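Local atomic coordinates of thioredoxin-like protein (Parabacteroides distasonis, PDB entry 4FO5), a protein that is of unknown function but belongs to the AhpC/TSA family and the thioredoxin superfamily, many of whose members are redox proteins. Residues G32-L37 with N117-D122; D11-I16 with G124-A129. All blocks are in the same frame, centred on the assembly; numbering follows the deposited sequence.

Contact 1: G32-L37 with N117-D122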
loop_
_atom_site.group_PDB
_atom_site.type_symbol
_atom_site.label_atom_id
_atom_site.label_comp_id
_atom_site.label_asym_id
_atom_site.label_seq_id
_atom_site.Cartn_x
_atom_site.Cartn_y
_atom_site.Cartn_z
ATOM N N GLY A 32 7.373 -10.617 12.498
ATOM C CA GLY A 32 8.388 -9.783 11.866
ATOM C C GLY A 32 8.073 -9.402 10.431
ATOM O O GLY A 32 8.945 -8.892 9.721
ATOM N N ARG A 33 6.819 -9.626 9.998
ATOM C CA ARG A 33 6.345 -9.321 8.648
ATOM C C ARG A 33 6.146 -7.801 8.456
ATOM O O ARG A 33 5.580 -7.114 9.321
ATOM C CB ARG A 33 5.031 -10.079 8.360
ATOM C CG ARG A 33 4.623 -10.106 6.883
ATOM C CD ARG A 33 3.146 -10.402 6.690
ATOM N NE ARG A 33 2.309 -9.266 7.089
ATOM C CZ ARG A 33 1.523 -9.251 8.164
ATOM N NH1 ARG A 33 1.435 -10.322 8.947
ATOM N NH2 ARG A 33 0.813 -8.169 8.459
ATOM N N TYR A 34 6.628 -7.286 7.320
ATOM C CA TYR A 34 6.476 -5.882 6.949
ATOM C C TYR A 34 5.291 -5.747 5.991
ATOM O O TYR A 34 4.868 -6.742 5.402
ATOM C CB TYR A 34 7.776 -5.319 6.316
ATOM C CG TYR A 34 8.910 -5.023 7.282
ATOM C CD1 TYR A 34 8.882 -5.490 8.598
ATOM C CD2 TYR A 34 10.020 -4.294 6.877
ATOM C CE1 TYR A 34 9.936 -5.242 9.478
ATOM C CE2 TYR A 34 11.093 -4.064 7.740
ATOM C CZ TYR A 34 11.046 -4.536 9.040
ATOM O OH TYR A 34 12.097 -4.283 9.892
ATOM N N THR A 35 4.693 -4.548 5.912
ATOM C CA THR A 35 3.591 -4.285 4.985
ATOM C C THR A 35 3.984 -3.128 4.048
ATOM O O THR A 35 4.433 -2.065 4.499
ATOM C CB THR A 35 2.252 -3.970 5.705
ATOM O OG1 THR A 35 1.982 -4.972 6.664
ATOM C CG2 THR A 35 1.058 -3.923 4.750
ATOM N N LEU A 36 3.778 -3.349 2.763
ATOM C CA LEU A 36 3.907 -2.330 1.750
ATOM C C LEU A 36 2.478 -1.845 1.475
ATOM O O LEU A 36 1.681 -2.558 0.840
ATOM C CB LEU A 36 4.617 -2.825 0.471
ATOM C CG LEU A 36 4.712 -1.754 -0.645
ATOM C CD1 LEU A 36 5.577 -0.572 -0.215
ATOM C CD2 LEU A 36 5.230 -2.347 -1.907
ATOM N N LEU A 37 2.155 -0.661 2.019
ATOM C CA LEU A 37 0.867 -0.010 1.826
ATOM C C LEU A 37 0.978 0.903 0.626
ATOM O O LEU A 37 1.793 1.808 0.655
ATOM C CB LEU A 37 0.463 0.776 3.084
ATOM C CG LEU A 37 -0.811 1.587 2.982
ATOM C CD1 LEU A 37 -2.025 0.665 2.818
ATOM C CD2 LEU A 37 -0.992 2.410 4.223
ATOM N N ASN A 117 3.130 5.471 -1.224
ATOM C CA ASN A 117 3.287 4.156 -0.634
ATOM C C ASN A 117 4.065 4.304 0.683
ATOM O O ASN A 117 4.752 5.310 0.907
ATOM C CB ASN A 117 3.928 3.129 -1.582
ATOM C CG ASN A 117 5.424 3.211 -1.796
ATOM O OD1 ASN A 117 6.236 3.411 -0.873
ATOM N ND2 ASN A 117 5.829 2.915 -3.012
ATOM N N PHE A 118 3.913 3.327 1.557
ATOM C CA PHE A 118 4.548 3.321 2.865
ATOM C C PHE A 118 4.996 1.924 3.211
ATOM O O PHE A 118 4.237 0.972 3.050
ATOM C CB PHE A 118 3.556 3.816 3.957
ATOM C CG PHE A 118 2.907 5.152 3.689
ATOM C CD1 PHE A 118 1.732 5.238 2.947
ATOM C CD2 PHE A 118 3.497 6.327 4.129
ATOM C CE1 PHE A 118 1.162 6.470 2.653
ATOM C CE2 PHE A 118 2.899 7.562 3.869
ATOM C CZ PHE A 118 1.722 7.623 3.152
ATOM N N LEU A 119 6.234 1.794 3.661
ATOM C CA LEU A 119 6.747 0.543 4.184
ATOM C C LEU A 119 6.525 0.600 5.710
ATOM O O LEU A 119 7.065 1.475 6.386
ATOM C CB LEU A 119 8.217 0.324 3.800
ATOM C CG LEU A 119 8.834 -1.018 4.230
ATOM C CD1 LEU A 119 8.079 -2.209 3.607
ATOM C CD2 LEU A 119 10.289 -1.074 3.834
ATOM N N ILE A 120 5.650 -0.268 6.209
ATOM C CA ILE A 120 5.251 -0.348 7.603
ATOM C C ILE A 120 5.851 -1.617 8.225
ATOM O O ILE A 120 5.684 -2.709 7.672
ATOM C CB ILE A 120 3.681 -0.308 7.696
ATOM C CG1 ILE A 120 3.100 0.962 6.966
ATOM C CG2 ILE A 120 3.217 -0.397 9.143
ATOM C CD1 ILE A 120 1.550 0.961 6.674
ATOM N N ASN A 121 6.505 -1.478 9.412
ATOM C CA ASN A 121 7.120 -2.622 10.089
ATOM C C ASN A 121 6.052 -3.419 10.881
ATOM O O ASN A 121 4.878 -3.070 10.824
ATOM C CB ASN A 121 8.316 -2.189 10.972
ATOM C CG ASN A 121 8.002 -1.410 12.239
ATOM O OD1 ASN A 121 6.854 -1.237 12.654
ATOM N ND2 ASN A 121 9.030 -0.910 12.875
ATOM N N ASP A 122 6.461 -4.496 11.581
ATOM C CA ASP A 122 5.579 -5.408 12.327
ATOM C C ASP A 122 4.935 -4.745 13.571
ATOM O O ASP A 122 4.079 -5.345 14.212
ATOM C CB ASP A 122 6.367 -6.668 12.755
ATOM C CG ASP A 122 7.579 -6.414 13.652
ATOM O OD1 ASP A 122 8.078 -5.260 13.677
ATOM O OD2 ASP A 122 8.109 -7.388 14.210
HETATM O O HOH W 1 6.685 -9.284 14.987
HETATM O O HOH W 2 11.840 -1.877 11.809
HETATM O O HOH W 3 3.200 -4.500 8.937
#
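Tyr34 meets Asn121 where strand 34-40 begins and strand 117-120 ends, and its side chain samples the partner segment atom by atom. CB sits near Leu119 CD1 and the carbonyl oxygen of Ile120. With CG beside the backbone N (chi1 -75°), the ring lies against Asn121: CD1 is 3.7 Å from Asn121 CA, which stands over one ring face, offset toward the rim, as a CH-pi contact. Further out, CE1 meets Asn121 CB at 3.8 Å, and OH shares a water with Asn121 ND2. Asn121 OD1 is turned back to the backbone N of Glu123 and Val125.

The strands run antiparallel, at 172°. Thr35 and Ile120 form a hydrogen-bonded pair, Thr35 N donating to Ile120 O at 2.7 Å and Ile120 N to Thr35 O at 2.8 Å; Leu37 and Phe118 form the next such pair, with the non-hydrogen-bonded pair Leu36-Leu119 between them. On the face bearing Thr35 and Leu37, Ile120 CD1 reaches Leu37 CB at 3.8 Å, while Leu37 CD2 lies beside Phe118 CD1. On the other face Leu36 packs against helix 45-58. Asn117 OD1 accepts from the backbone N of Val131.

Past the last bonded pair, one water joins Gly32 N to Asp122 OD2; on the strand itself Thr35 OG1 shares a water with Asn121 O. Backbone bonds, nearly straight at Thr35-Ile120 and more bent at Leu37-Phe118, thus satisfy the buried pairs, whereas waters bridge polar groups where strands give way to loops, consistent with a backbone-bonded core and a margin open to water.

Contact 2: D11-I16 with G124-A129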
loop_
_atom_site.group_PDB
_atom_site.type_symbol
_atom_site.label_atom_id
_atom_site.label_comp_id
_atom_site.label_asym_id
_atom_site.label_seq_id
_atom_site.Cartn_x
_atom_site.Cartn_y
_atom_site.Cartn_z
ATOM N N ASP A 11 6.265 7.476 12.349
ATOM C CA ASP A 11 4.888 7.588 12.862
ATOM C C ASP A 11 4.171 6.264 12.821
ATOM O O ASP A 11 4.514 5.409 12.016
ATOM C CB ASP A 11 4.038 8.586 12.039
ATOM C CG ASP A 11 4.430 10.037 12.167
ATOM O OD1 ASP A 11 5.166 10.372 13.127
ATOM O OD2 ASP A 11 3.998 10.847 11.305
ATOM N N LEU A 12 3.127 6.131 13.641
ATOM C CA LEU A 12 2.214 4.996 13.624
ATOM C C LEU A 12 1.330 5.163 12.446
ATOM O O LEU A 12 0.678 6.203 12.351
ATOM C CB LEU A 12 1.345 5.016 14.882
ATOM C CG LEU A 12 1.703 4.118 16.023
ATOM C CD1 LEU A 12 0.886 4.499 17.240
ATOM C CD2 LEU A 12 1.484 2.669 15.663
ATOM N N ALA A 13 1.297 4.199 11.529
ATOM C CA ALA A 13 0.435 4.334 10.351
ATOM C C ALA A 13 -1.046 4.339 10.771
ATOM O O ALA A 13 -1.439 3.536 11.626
ATOM C CB ALA A 13 0.692 3.200 9.359
ATOM N N PRO A 14 -1.870 5.268 10.233
ATOM C CA PRO A 14 -3.305 5.261 10.584
ATOM C C PRO A 14 -3.931 3.894 10.265
ATOM O O PRO A 14 -3.636 3.320 9.216
ATOM C CB PRO A 14 -3.885 6.383 9.709
ATOM C CG PRO A 14 -2.705 7.297 9.428
ATOM C CD PRO A 14 -1.562 6.337 9.255
ATOM N N ARG A 15 -4.729 3.347 11.194
ATOM C CA ARG A 15 -5.344 2.028 11.009
ATOM C C ARG A 15 -6.322 2.024 9.851
ATOM O O ARG A 15 -7.064 2.988 9.665
ATOM C CB ARG A 15 -6.077 1.556 12.283
ATOM C CG ARG A 15 -5.215 1.361 13.548
ATOM C CD ARG A 15 -4.120 0.315 13.421
ATOM N NE ARG A 15 -4.665 -1.032 13.250
ATOM C CZ ARG A 15 -4.779 -1.930 14.223
ATOM N NH1 ARG A 15 -4.396 -1.634 15.460
ATOM N NH2 ARG A 15 -5.278 -3.130 13.965
ATOM N N ILE A 16 -6.360 0.927 9.110
ATOM C CA ILE A 16 -7.313 0.785 8.013
ATOM C C ILE A 16 -8.382 -0.218 8.457
ATOM O O ILE A 16 -8.104 -1.413 8.587
ATOM C CB ILE A 16 -6.623 0.414 6.699
ATOM C CG1 ILE A 16 -5.641 1.529 6.296
ATOM C CG2 ILE A 16 -7.676 0.163 5.599
ATOM C CD1 ILE A 16 -4.670 1.151 5.315
ATOM N N GLY A 124 3.580 -1.611 13.211
ATOM C CA GLY A 124 2.705 -0.613 12.599
ATOM C C GLY A 124 3.316 0.773 12.449
ATOM O O GLY A 124 2.596 1.760 12.269
ATOM N N VAL A 125 4.651 0.847 12.459
ATOM C CA VAL A 125 5.386 2.102 12.356
ATOM C C VAL A 125 5.890 2.274 10.921
ATOM O O VAL A 125 6.426 1.325 10.349
ATOM C CB VAL A 125 6.539 2.148 13.401
ATOM C CG1 VAL A 125 7.397 3.407 13.260
ATOM C CG2 VAL A 125 5.979 2.036 14.826
ATOM N N ILE A 126 5.708 3.482 10.339
ATOM C CA ILE A 126 6.208 3.745 8.965
ATOM C C ILE A 126 7.719 3.815 9.056
ATOM O O ILE A 126 8.232 4.617 9.839
ATOM C CB ILE A 126 5.612 5.066 8.378
ATOM C CG1 ILE A 126 4.078 4.951 8.251
ATOM C CG2 ILE A 126 6.287 5.415 7.040
ATOM C CD1 ILE A 126 3.319 6.250 8.238
ATOM N N ILE A 127 8.430 2.967 8.304
ATOM C CA ILE A 127 9.891 3.003 8.324
ATOM C C ILE A 127 10.441 3.617 7.008
ATOM O O ILE A 127 11.613 3.943 6.945
ATOM C CB ILE A 127 10.507 1.618 8.623
ATOM C CG1 ILE A 127 9.974 0.548 7.651
ATOM C CG2 ILE A 127 10.278 1.237 10.104
ATOM C CD1 ILE A 127 10.807 -0.669 7.529
ATOM N N ALA A 128 9.607 3.736 5.967
ATOM C CA ALA A 128 9.985 4.310 4.672
ATOM C C ALA A 128 8.734 4.780 3.923
ATOM O O ALA A 128 7.653 4.246 4.130
ATOM C CB ALA A 128 10.759 3.299 3.826
ATOM N N ALA A 129 8.891 5.793 3.068
ATOM C CA ALA A 129 7.799 6.372 2.284
ATOM C C ALA A 129 8.227 6.430 0.838
ATOM O O ALA A 129 9.423 6.560 0.584
ATOM C CB ALA A 129 7.473 7.778 2.801
HETATM O O HOH W 4 -0.345 1.400 12.640
#
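The peptide groups of Asp11 and Ala13 meet those of Gly124 and Ile126 through N-H and C=O; no aromatic ring takes part, so no ring face or edge is involved. The carbonyl of Asp11 points its oxygen at Ile126 N, 2.8 Å away, with an N-H...O angle of 170°. In return the Gly124 carbonyl takes the N-H of Ala13, Ala13 N to Gly124 O being 2.9 Å. Both donors approach nearly head-on to the oxygen, and the two bonds enclose Leu12 and Val125 in a single backbone bridge whose CA atoms are 4.5 Å apart.

Each acceptor has a second, softer neighbour: Val125 CA lies 3.4 Å from Asp11 O, and Leu12 CA makes the matching CA-H...O contact with Gly124 O. A water donates to Ala13 O at 2.6 Å and also to Gly124 O, so the glycine oxygen takes two conventional bonds.

Side chains contribute modestly. Ile126 carries CG1 beside its backbone N (chi1 -63°), which brings that carbon to 4.0 Å from Ala13 CB. Leu12 starts away from the partner segment, yet its CD2 returns to 3.7 Å from Gly124 O. Gly124 itself has a positive phi, 72°, in the turn leading to strand 126-129. Asp11 OD2 is held by the backbone N of Asn8.

Within the thioredoxin-like fold, this bridge ties the N-terminal loop to the start of strand 126-129, one of the two outermost strands of the sheet. That strand closes a beta hairpin with 117-120, and the paired Ile127 and Ala128 opposite Leu119 make a classic beta bulge.

Contact 1 lies deeper, joining two strands inside the mixed sheet and burying most of its touching residues; contact 2 lies nearer the margin, where a loop without regular structure meets the edge strand. Consecutive backbone pairs and apolar packing on both sheet faces hold the first, whereas the second relies on one bridge, a water and a small apolar touch. Strands 117-120 and 126-129 are neighbours, so the two are directly coupled: Leu119 probably bonds through its backbone to Ile127 and Ala128, Ile120 CD1 packs on Ala13 CB, and Tyr34 touches Ile127. Along the chain, contact 1 is nested within the loop that contact 2 closes.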